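Local structure of sulfotransferase (Mycobacterium tuberculosis, 2ZQ5) at residues A[265-268]-A[269-273]; A[183-186]-A[187-190]; A[278-282]-A[283-287]; A[290-293]-A[294-297]. The protein probably transfers a sulfo group from an activated donor to an acceptor, using a P-loop-like sulfotransferase fold. One frame throughout, in Å; residues are numbered along the deposited sequence.

Contact 1 of 4, residues A[265-268]-A[269-273]; sequences MCSL and AQHTT
The imidazole of His-271 stands beside the side chain of Ser-267, one helical turn earlier. Ser-267 O approaches the ring obliquely and lies 3.1 Å from His-271 CD2. On the same side of the imidazole, the hydroxyl Ser-267 OG comes to 3.4 Å from His-271 CD2. With OG turned anti to its own backbone N (chi1 -178°), the serine hydroxyl reaches out along the helix surface, where a water joins the two side chains: it sits 2.7 Å from Ser-267 OG and 2.9 Å from His-271 NE2. The same water makes a weak bond to Gln-270 OE1, whose stronger partner is the hydroxyl of Tyr-370.

Beneath these side chains run ordinary i to i+4 helical bonds, such as His-271 N to Ser-267 O at 2.9 Å. The next carbonyl, Leu-268 O, is gripped twice, by Thr-272 N at 3.0 Å and by Thr-272 OG1 at 2.8 Å. The two donors reach it from opposite faces of its plane, the hydroxyl lying 37° out of it. Thr-273 treats Ala-269 O in the same way through N and OG1, just where the chain leaves helical geometry. Two successive threonine hydroxyls therefore turn back onto carbonyls of the final turn and supplement its main-chain bonds.

Helix 262-272 follows the sheet strand 250-255 in the chain. Cys-266 and Gln-270 pack on Ile-285 of helix 282-304, Met-265 meets Trp-293 farther along that helix, and Thr-272 touches His-164 in a loop.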
loop_
_atom_site.group_PDB
_atom_site.type_symbol
_atom_site.label_atom_id
_atom_site.label_comp_id
_atom_site.label_asym_id
_atom_site.label_seq_id
_atom_site.Cartn_x
_atom_site.Cartn_y
_atom_site.Cartn_z
ATOM N N MET A 265 -0.352 -11.439 12.082
ATOM C CA MET A 265 -0.240 -11.123 10.664
ATOM C C MET A 265 -0.899 -12.211 9.826
ATOM O O MET A 265 -1.632 -11.925 8.876
ATOM C CB MET A 265 1.234 -10.991 10.273
ATOM C CG MET A 265 1.943 -9.819 10.934
ATOM S SD MET A 265 3.735 -9.917 10.771
ATOM C CE MET A 265 3.908 -9.844 9.007
ATOM N N CYS A 266 -0.638 -13.464 10.184
ATOM C CA CYS A 266 -1.211 -14.589 9.459
ATOM C C CYS A 266 -2.720 -14.681 9.661
ATOM O O CYS A 266 -3.458 -14.993 8.727
ATOM C CB CYS A 266 -0.543 -15.892 9.901
ATOM S SG CYS A 266 1.194 -16.042 9.405
ATOM N N SER A 267 -3.170 -14.407 10.882
ATOM C CA SER A 267 -4.591 -14.450 11.198
ATOM C C SER A 267 -5.338 -13.392 10.392
ATOM O O SER A 267 -6.447 -13.633 9.916
ATOM C CB SER A 267 -4.802 -14.221 12.695
ATOM O OG SER A 267 -6.175 -14.299 13.038
ATOM N N LEU A 268 -4.730 -12.220 10.234
ATOM C CA LEU A 268 -5.360 -11.153 9.461
ATOM C C LEU A 268 -5.524 -11.602 8.011
ATOM O O LEU A 268 -6.586 -11.432 7.412
ATOM C CB LEU A 268 -4.512 -9.879 9.509
ATOM C CG LEU A 268 -4.951 -8.740 8.582
ATOM C CD1 LEU A 268 -6.368 -8.314 8.918
ATOM C CD2 LEU A 268 -3.996 -7.567 8.722
ATOM N N ALA A 269 -4.466 -12.177 7.451
ATOM C CA ALA A 269 -4.502 -12.647 6.072
ATOM C C ALA A 269 -5.540 -13.751 5.912
ATOM O O ALA A 269 -6.278 -13.788 4.928
ATOM C CB ALA A 269 -3.131 -13.160 5.662
ATOM N N GLN A 270 -5.588 -14.644 6.893
ATOM C CA GLN A 270 -6.520 -15.760 6.886
ATOM C C GLN A 270 -7.969 -15.283 6.852
ATOM O O GLN A 270 -8.755 -15.708 6.003
ATOM C CB GLN A 270 -6.276 -16.620 8.127
ATOM C CG GLN A 270 -7.166 -17.837 8.257
ATOM C CD GLN A 270 -6.779 -18.688 9.454
ATOM O OE1 GLN A 270 -6.633 -18.181 10.566
ATOM N NE2 GLN A 270 -6.612 -19.985 9.232
ATOM N N HIS A 271 -8.317 -14.391 7.771
ATOM C CA HIS A 271 -9.679 -13.877 7.836
ATOM C C HIS A 271 -10.062 -13.032 6.630
ATOM O O HIS A 271 -11.193 -13.100 6.155
ATOM C CB HIS A 271 -9.873 -13.079 9.123
ATOM C CG HIS A 271 -9.937 -13.934 10.351
ATOM N ND1 HIS A 271 -10.970 -14.812 10.591
ATOM C CD2 HIS A 271 -9.086 -14.058 11.396
ATOM C CE1 HIS A 271 -10.754 -15.442 11.733
ATOM N NE2 HIS A 271 -9.617 -15.003 12.242
ATOM N N THR A 272 -9.122 -12.239 6.132
ATOM C CA THR A 272 -9.400 -11.395 4.978
ATOM C C THR A 272 -9.717 -12.221 3.738
ATOM O O THR A 272 -10.635 -11.897 2.982
ATOM C CB THR A 272 -8.199 -10.485 4.652
ATOM O OG1 THR A 272 -7.955 -9.605 5.755
ATOM C CG2 THR A 272 -8.475 -9.661 3.404
ATOM N N THR A 273 -8.964 -13.302 3.552
ATOM C CA THR A 273 -9.103 -14.165 2.380
ATOM C C THR A 273 -9.879 -15.460 2.592
ATOM O O THR A 273 -9.798 -16.370 1.768
ATOM C CB THR A 273 -7.715 -14.539 1.832
ATOM O OG1 THR A 273 -7.031 -15.368 2.785
ATOM C CG2 THR A 273 -6.889 -13.282 1.586
HETATM O O HOH W 1 -7.469 -16.610 13.446
#

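Contact 2 of 4, residues A[183-186]-A[187-190]; sequences HSVS and YEAL
Ser-186 and Tyr-187 meet in a type I beta turn, residues 186-189, of the loop between helices 175-178 and 194-201, within the sulfotransferase-family region. The evidence for the turn is Ala-189 N bonding to Ser-186 O at 3.2 Å, with the donor 64° out of the carbonyl plane; Leu-190 N then bonds to Tyr-187 O. Ser-186 OG stands 3.9 Å above the centre of the Tyr-187 ring. Its chi1 of 66° sets the hydroxyl between its own backbone N and carbonyl carbon, which brings it over the face of the following residue's ring. Ser-184 OG and Ser-186 OG share a hydrogen bond of 2.8 Å, either as donor, which would restrain the latter. Ser-184 also touches the ring directly: its CB packs 3.7 Å from Tyr-187 CE2, while Ser-184 O approaches obliquely. Leu-43 and Tyr-47 of helix 36-50 give the tyrosine further contacts.

Glu-188 CG, likewise set between its backbone N and carbonyl carbon, lies 3.5 Å from Val-185 O. Glu-188 OE2 is taken by Thr-292 and Arg-295 of helix 282-304, leaving the other oxygen to the turn. There one water donates to Ser-184 O and Glu-188 OE1 and accepts from Glu-188 N, each at 2.8 Å.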
loop_
_atom_site.group_PDB
_atom_site.type_symbol
_atom_site.label_atom_id
_atom_site.label_comp_id
_atom_site.label_asym_id
_atom_site.label_seq_id
_atom_site.Cartn_x
_atom_site.Cartn_y
_atom_site.Cartn_z
ATOM N N HIS A 183 2.675 -3.902 -9.769
ATOM C CA HIS A 183 3.895 -4.172 -9.000
ATOM C C HIS A 183 3.505 -3.865 -7.558
ATOM O O HIS A 183 3.389 -2.698 -7.172
ATOM C CB HIS A 183 5.053 -3.253 -9.415
ATOM C CG HIS A 183 5.738 -3.664 -10.682
ATOM N ND1 HIS A 183 5.131 -3.592 -11.917
ATOM C CD2 HIS A 183 6.992 -4.128 -10.906
ATOM C CE1 HIS A 183 5.980 -3.990 -12.847
ATOM N NE2 HIS A 183 7.117 -4.320 -12.261
ATOM N N SER A 184 3.302 -4.906 -6.761
ATOM C CA SER A 184 2.875 -4.718 -5.379
ATOM C C SER A 184 3.118 -5.960 -4.537
ATOM O O SER A 184 2.947 -7.079 -5.019
ATOM C CB SER A 184 1.380 -4.375 -5.360
ATOM O OG SER A 184 0.879 -4.299 -4.037
ATOM N N VAL A 185 3.523 -5.772 -3.284
ATOM C CA VAL A 185 3.738 -6.922 -2.412
ATOM C C VAL A 185 2.438 -7.303 -1.703
ATOM O O VAL A 185 2.420 -8.204 -0.862
ATOM C CB VAL A 185 4.854 -6.667 -1.359
ATOM C CG1 VAL A 185 6.199 -6.527 -2.054
ATOM C CG2 VAL A 185 4.541 -5.428 -0.537
ATOM N N SER A 186 1.345 -6.626 -2.050
ATOM C CA SER A 186 0.053 -6.929 -1.442
ATOM C C SER A 186 -0.468 -8.274 -1.938
ATOM O O SER A 186 -1.076 -9.036 -1.185
ATOM C CB SER A 186 -0.968 -5.833 -1.777
ATOM O OG SER A 186 -1.264 -5.809 -3.168
ATOM N N TYR A 187 -0.205 -8.577 -3.202
ATOM C CA TYR A 187 -0.695 -9.814 -3.801
ATOM C C TYR A 187 -0.226 -11.080 -3.106
ATOM O O TYR A 187 -1.039 -11.950 -2.791
ATOM C CB TYR A 187 -0.320 -9.867 -5.284
ATOM C CG TYR A 187 -0.834 -8.681 -6.063
ATOM C CD1 TYR A 187 -2.183 -8.331 -6.026
ATOM C CD2 TYR A 187 0.033 -7.885 -6.808
ATOM C CE1 TYR A 187 -2.657 -7.211 -6.708
ATOM C CE2 TYR A 187 -0.432 -6.763 -7.493
ATOM C CZ TYR A 187 -1.774 -6.434 -7.436
ATOM O OH TYR A 187 -2.232 -5.313 -8.093
ATOM N N GLU A 188 1.074 -11.180 -2.856
ATOM C CA GLU A 188 1.630 -12.365 -2.219
ATOM C C GLU A 188 1.251 -12.512 -0.745
ATOM O O GLU A 188 1.449 -13.573 -0.159
ATOM C CB GLU A 188 3.150 -12.375 -2.380
ATOM C CG GLU A 188 3.886 -11.350 -1.542
ATOM C CD GLU A 188 5.321 -11.200 -1.982
ATOM O OE1 GLU A 188 5.550 -10.621 -3.067
ATOM O OE2 GLU A 188 6.220 -11.676 -1.257
ATOM N N ALA A 189 0.709 -11.453 -0.151
ATOM C CA ALA A 189 0.292 -11.495 1.247
ATOM C C ALA A 189 -1.197 -11.843 1.360
ATOM O O ALA A 189 -1.721 -12.009 2.459
ATOM C CB ALA A 189 0.568 -10.149 1.911
ATOM N N LEU A 190 -1.868 -11.962 0.216
ATOM C CA LEU A 190 -3.296 -12.273 0.182
ATOM C C LEU A 190 -3.603 -13.519 -0.640
ATOM O O LEU A 190 -4.758 -13.929 -0.759
ATOM C CB LEU A 190 -4.063 -11.080 -0.394
ATOM C CG LEU A 190 -4.038 -9.829 0.486
ATOM C CD1 LEU A 190 -4.471 -8.619 -0.318
ATOM C CD2 LEU A 190 -4.946 -10.038 1.690
HETATM O O HOH W 2 3.116 -9.739 -4.177
#

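Contact 3 of 4, residues A[278-282]-A[283-287]; sequences TKFVG and AQIGA
Phe-280 lies with its ring almost exactly over a single methylene of Ile-285: the vector from the ring centroid to Ile-285 CG1 is 3.7 Å long and only 1° off the ring normal. This is a CH-pi contact over the face, between side chains that cross at about a right angle. Phe-280 is the centre of an inverse gamma turn, and its CG is anti to the backbone N (chi1 -167°), which swings the ring back over the first turn of helix 282-304. Farther along the isoleucine, CD1 rests 3.6 Å from Phe-280 O.

The backbone enters the helix through Gly-282, whose phi of 37° favours glycine. Val-281 O accepts from Gln-284 N at 3.0 Å, and more weakly from Ile-285 N at 3.4 Å. Gly-282 O takes only weak bonds across the contact, from Ile-285 N and Gly-286 N. On another side of the turn the aliphatic part of Gln-284 lies against Lys-279, its CB 3.3 Å from Lys-279 O.

Thr-273 and His-192, both in loops, also touch Phe-280. With three of the four backbone bonds across the contact weak, the loop meets the helix start through one ordinary hydrogen bond and a well-centred CH-pi contact.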
loop_
_atom_site.group_PDB
_atom_site.type_symbol
_atom_site.label_atom_id
_atom_site.label_comp_id
_atom_site.label_asym_id
_atom_site.label_seq_id
_atom_site.Cartn_x
_atom_site.Cartn_y
_atom_site.Cartn_z
ATOM N N THR A 278 -8.085 -22.779 -1.436
ATOM C CA THR A 278 -7.938 -23.996 -0.653
ATOM C C THR A 278 -6.452 -24.232 -0.392
ATOM O O THR A 278 -6.081 -25.151 0.343
ATOM C CB THR A 278 -8.523 -25.226 -1.387
ATOM O OG1 THR A 278 -7.924 -25.348 -2.683
ATOM C CG2 THR A 278 -10.029 -25.086 -1.532
ATOM N N LYS A 279 -5.611 -23.386 -0.988
ATOM C CA LYS A 279 -4.157 -23.483 -0.852
ATOM C C LYS A 279 -3.580 -22.468 0.138
ATOM O O LYS A 279 -2.729 -22.810 0.959
ATOM C CB LYS A 279 -3.496 -23.286 -2.223
ATOM C CG LYS A 279 -1.969 -23.291 -2.224
ATOM C CD LYS A 279 -1.413 -24.645 -1.806
ATOM C CE LYS A 279 0.093 -24.707 -2.033
ATOM N NZ LYS A 279 0.698 -25.986 -1.552
ATOM N N PHE A 280 -4.034 -21.220 0.045
ATOM C CA PHE A 280 -3.555 -20.164 0.936
ATOM C C PHE A 280 -4.328 -20.225 2.248
ATOM O O PHE A 280 -5.238 -19.430 2.497
ATOM C CB PHE A 280 -3.735 -18.795 0.274
ATOM C CG PHE A 280 -2.994 -17.676 0.963
ATOM C CD1 PHE A 280 -1.600 -17.666 1.010
ATOM C CD2 PHE A 280 -3.693 -16.616 1.537
ATOM C CE1 PHE A 280 -0.908 -16.614 1.617
ATOM C CE2 PHE A 280 -3.014 -15.559 2.147
ATOM C CZ PHE A 280 -1.616 -15.559 2.185
ATOM N N VAL A 281 -3.955 -21.197 3.074
ATOM C CA VAL A 281 -4.576 -21.419 4.373
ATOM C C VAL A 281 -3.526 -21.971 5.332
ATOM O O VAL A 281 -2.462 -22.424 4.907
ATOM C CB VAL A 281 -5.730 -22.462 4.289
ATOM C CG1 VAL A 281 -6.820 -21.977 3.346
ATOM C CG2 VAL A 281 -5.184 -23.805 3.821
ATOM N N GLY A 282 -3.837 -21.918 6.624
ATOM C CA GLY A 282 -2.954 -22.447 7.650
ATOM C C GLY A 282 -1.452 -22.307 7.482
ATOM O O GLY A 282 -0.927 -21.202 7.356
ATOM N N ALA A 283 -0.760 -23.442 7.490
ATOM C CA ALA A 283 0.694 -23.472 7.374
ATOM C C ALA A 283 1.245 -22.790 6.130
ATOM O O ALA A 283 2.355 -22.259 6.155
ATOM C CB ALA A 283 1.191 -24.913 7.438
ATOM N N GLN A 284 0.489 -22.808 5.037
ATOM C CA GLN A 284 0.966 -22.169 3.818
ATOM C C GLN A 284 1.033 -20.658 3.997
ATOM O O GLN A 284 1.944 -20.007 3.491
ATOM C CB GLN A 284 0.068 -22.515 2.632
ATOM C CG GLN A 284 0.672 -22.115 1.288
ATOM C CD GLN A 284 2.012 -22.780 1.029
ATOM O OE1 GLN A 284 3.072 -22.154 1.141
ATOM N NE2 GLN A 284 1.975 -24.060 0.691
ATOM N N ILE A 285 0.069 -20.093 4.719
ATOM C CA ILE A 285 0.089 -18.655 4.964
ATOM C C ILE A 285 1.324 -18.317 5.796
ATOM O O ILE A 285 1.999 -17.316 5.547
ATOM C CB ILE A 285 -1.177 -18.189 5.715
ATOM C CG1 ILE A 285 -2.408 -18.385 4.824
ATOM C CG2 ILE A 285 -1.032 -16.725 6.113
ATOM C CD1 ILE A 285 -3.715 -18.075 5.517
ATOM N N GLY A 286 1.622 -19.163 6.779
ATOM C CA GLY A 286 2.782 -18.936 7.622
ATOM C C GLY A 286 4.079 -18.994 6.834
ATOM O O GLY A 286 4.954 -18.141 7.002
ATOM N N ALA A 287 4.210 -20.000 5.976
ATOM C CA ALA A 287 5.410 -20.156 5.169
ATOM C C ALA A 287 5.601 -18.961 4.246
ATOM O O ALA A 287 6.700 -18.415 4.150
ATOM C CB ALA A 287 5.330 -21.443 4.350
#

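Contact 4 of 4, residues A[290-293]-A[294-297]; sequences MDTW and SRGL
Helix 282-304 carries here an i to i+4 salt bridge, in which Arg-295 grips Asp-291 side-on. Arg-295 NH2 reaches Asp-291 OD2 at 3.0 Å and Arg-295 NE reaches Asp-291 OD1 at 3.1 Å, so two nitrogens serve the two oxygens. Both acceptors lie close to the guanidinium plane, yet both are met from above the carboxylate plane; the two planes stand 52° apart, so this is not a coplanar pairing. The arginine chain bends at chi3, folding the guanidinium back along the helix until one face lies over Thr-292 CA, 3.6 Å from Arg-295 NH2. That nitrogen has a second anionic partner in Glu-188. The guanidinium would be expected to help keep both neighbouring carboxylates ionised.

In the sulfotransferase fold of this chain the same helix packs against helix 262-272, where Met-290 touches Met-262. Thr-292 CG2 stands 3.7 Å above the centre of the Trp-293 ring system, closing one face with a methyl group from the neighbouring residue. Ser-294 OG donates to Met-290 O at 2.7 Å, in the carbonyl plane. Its own amide, Ser-294 N, reaches that oxygen at 3.3 Å from 40° out of the plane. Straighter is the bond from Leu-297 N to Trp-293 O, with an N-H...O angle of 170°.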
loop_
_atom_site.group_PDB
_atom_site.type_symbol
_atom_site.label_atom_id
_atom_site.label_comp_id
_atom_site.label_asym_id
_atom_site.label_seq_id
_atom_site.Cartn_x
_atom_site.Cartn_y
_atom_site.Cartn_z
ATOM N N MET A 290 6.522 -15.768 6.266
ATOM C CA MET A 290 7.893 -15.820 6.754
ATOM C C MET A 290 8.842 -15.401 5.637
ATOM O O MET A 290 9.797 -14.660 5.868
ATOM C CB MET A 290 8.233 -17.237 7.222
ATOM C CG MET A 290 7.586 -17.639 8.541
ATOM S SD MET A 290 8.488 -17.047 9.992
ATOM C CE MET A 290 9.758 -18.308 10.113
ATOM N N ASP A 291 8.571 -15.869 4.424
ATOM C CA ASP A 291 9.414 -15.537 3.284
ATOM C C ASP A 291 9.280 -14.074 2.877
ATOM O O ASP A 291 10.275 -13.351 2.782
ATOM C CB ASP A 291 9.065 -16.423 2.087
ATOM C CG ASP A 291 9.800 -16.008 0.827
ATOM O OD1 ASP A 291 11.046 -15.923 0.864
ATOM O OD2 ASP A 291 9.133 -15.766 -0.200
ATOM N N THR A 292 8.047 -13.639 2.641
ATOM C CA THR A 292 7.789 -12.266 2.226
ATOM C C THR A 292 8.387 -11.196 3.124
ATOM O O THR A 292 9.137 -10.334 2.661
ATOM C CB THR A 292 6.275 -11.994 2.121
ATOM O OG1 THR A 292 5.718 -12.825 1.100
ATOM C CG2 THR A 292 6.005 -10.530 1.784
ATOM N N TRP A 293 8.066 -11.249 4.411
ATOM C CA TRP A 293 8.544 -10.224 5.322
ATOM C C TRP A 293 10.004 -10.297 5.736
ATOM O O TRP A 293 10.589 -9.271 6.092
ATOM C CB TRP A 293 7.600 -10.151 6.524
ATOM C CG TRP A 293 6.198 -9.905 6.041
ATOM C CD1 TRP A 293 5.135 -10.753 6.142
ATOM C CD2 TRP A 293 5.761 -8.813 5.218
ATOM N NE1 TRP A 293 4.067 -10.267 5.423
ATOM C CE2 TRP A 293 4.425 -9.076 4.845
ATOM C CE3 TRP A 293 6.375 -7.640 4.752
ATOM C CZ2 TRP A 293 3.690 -8.213 4.027
ATOM C CZ3 TRP A 293 5.644 -6.780 3.938
ATOM C CH2 TRP A 293 4.315 -7.072 3.584
ATOM N N SER A 294 10.610 -11.479 5.689
ATOM C CA SER A 294 12.027 -11.544 6.022
ATOM C C SER A 294 12.786 -10.942 4.839
ATOM O O SER A 294 13.818 -10.298 5.019
ATOM C CB SER A 294 12.477 -12.986 6.304
ATOM O OG SER A 294 12.273 -13.854 5.207
ATOM N N ARG A 295 12.268 -11.140 3.627
ATOM C CA ARG A 295 12.899 -10.559 2.442
ATOM C C ARG A 295 12.745 -9.040 2.496
ATOM O O ARG A 295 13.692 -8.302 2.238
ATOM C CB ARG A 295 12.258 -11.094 1.153
ATOM C CG ARG A 295 12.778 -12.454 0.730
ATOM C CD ARG A 295 12.324 -12.852 -0.673
ATOM N NE ARG A 295 10.916 -13.239 -0.737
ATOM C CZ ARG A 295 9.935 -12.470 -1.202
ATOM N NH1 ARG A 295 10.185 -11.247 -1.655
ATOM N NH2 ARG A 295 8.694 -12.940 -1.224
ATOM N N GLY A 296 11.548 -8.576 2.842
ATOM C CA GLY A 296 11.308 -7.146 2.923
ATOM C C GLY A 296 12.246 -6.441 3.885
ATOM O O GLY A 296 12.871 -5.440 3.537
ATOM N N LEU A 297 12.346 -6.957 5.105
ATOM C CA LEU A 297 13.214 -6.338 6.096
ATOM C C LEU A 297 14.691 -6.429 5.713
ATOM O O LEU A 297 15.448 -5.477 5.916
ATOM C CB LEU A 297 12.973 -6.970 7.469
ATOM C CG LEU A 297 11.601 -6.646 8.075
ATOM C CD1 LEU A 297 11.386 -7.458 9.345
ATOM C CD2 LEU A 297 11.511 -5.154 8.368
#

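How the contacts relate
Contact 4 is buried; the other three are partly buried, contact 3 with three exposed residues and its centre about 22 Å from the centre of the chain. Contacts 3 and 4 share helix 282-304, and helix 262-272 of contact 1 packs along both. The chemistry follows position: a CH-pi contact and mostly weak opening bonds at the helix start, threonine hydroxyls on carbonyls at a helix end, and an ion pair on the partly exposed side of a largely buried helix. Contact 2, a loop, joins the set: Glu-188 ties it to contact 4, while Leu-190 and Ala-189 pack on Phe-280 and on contact 1.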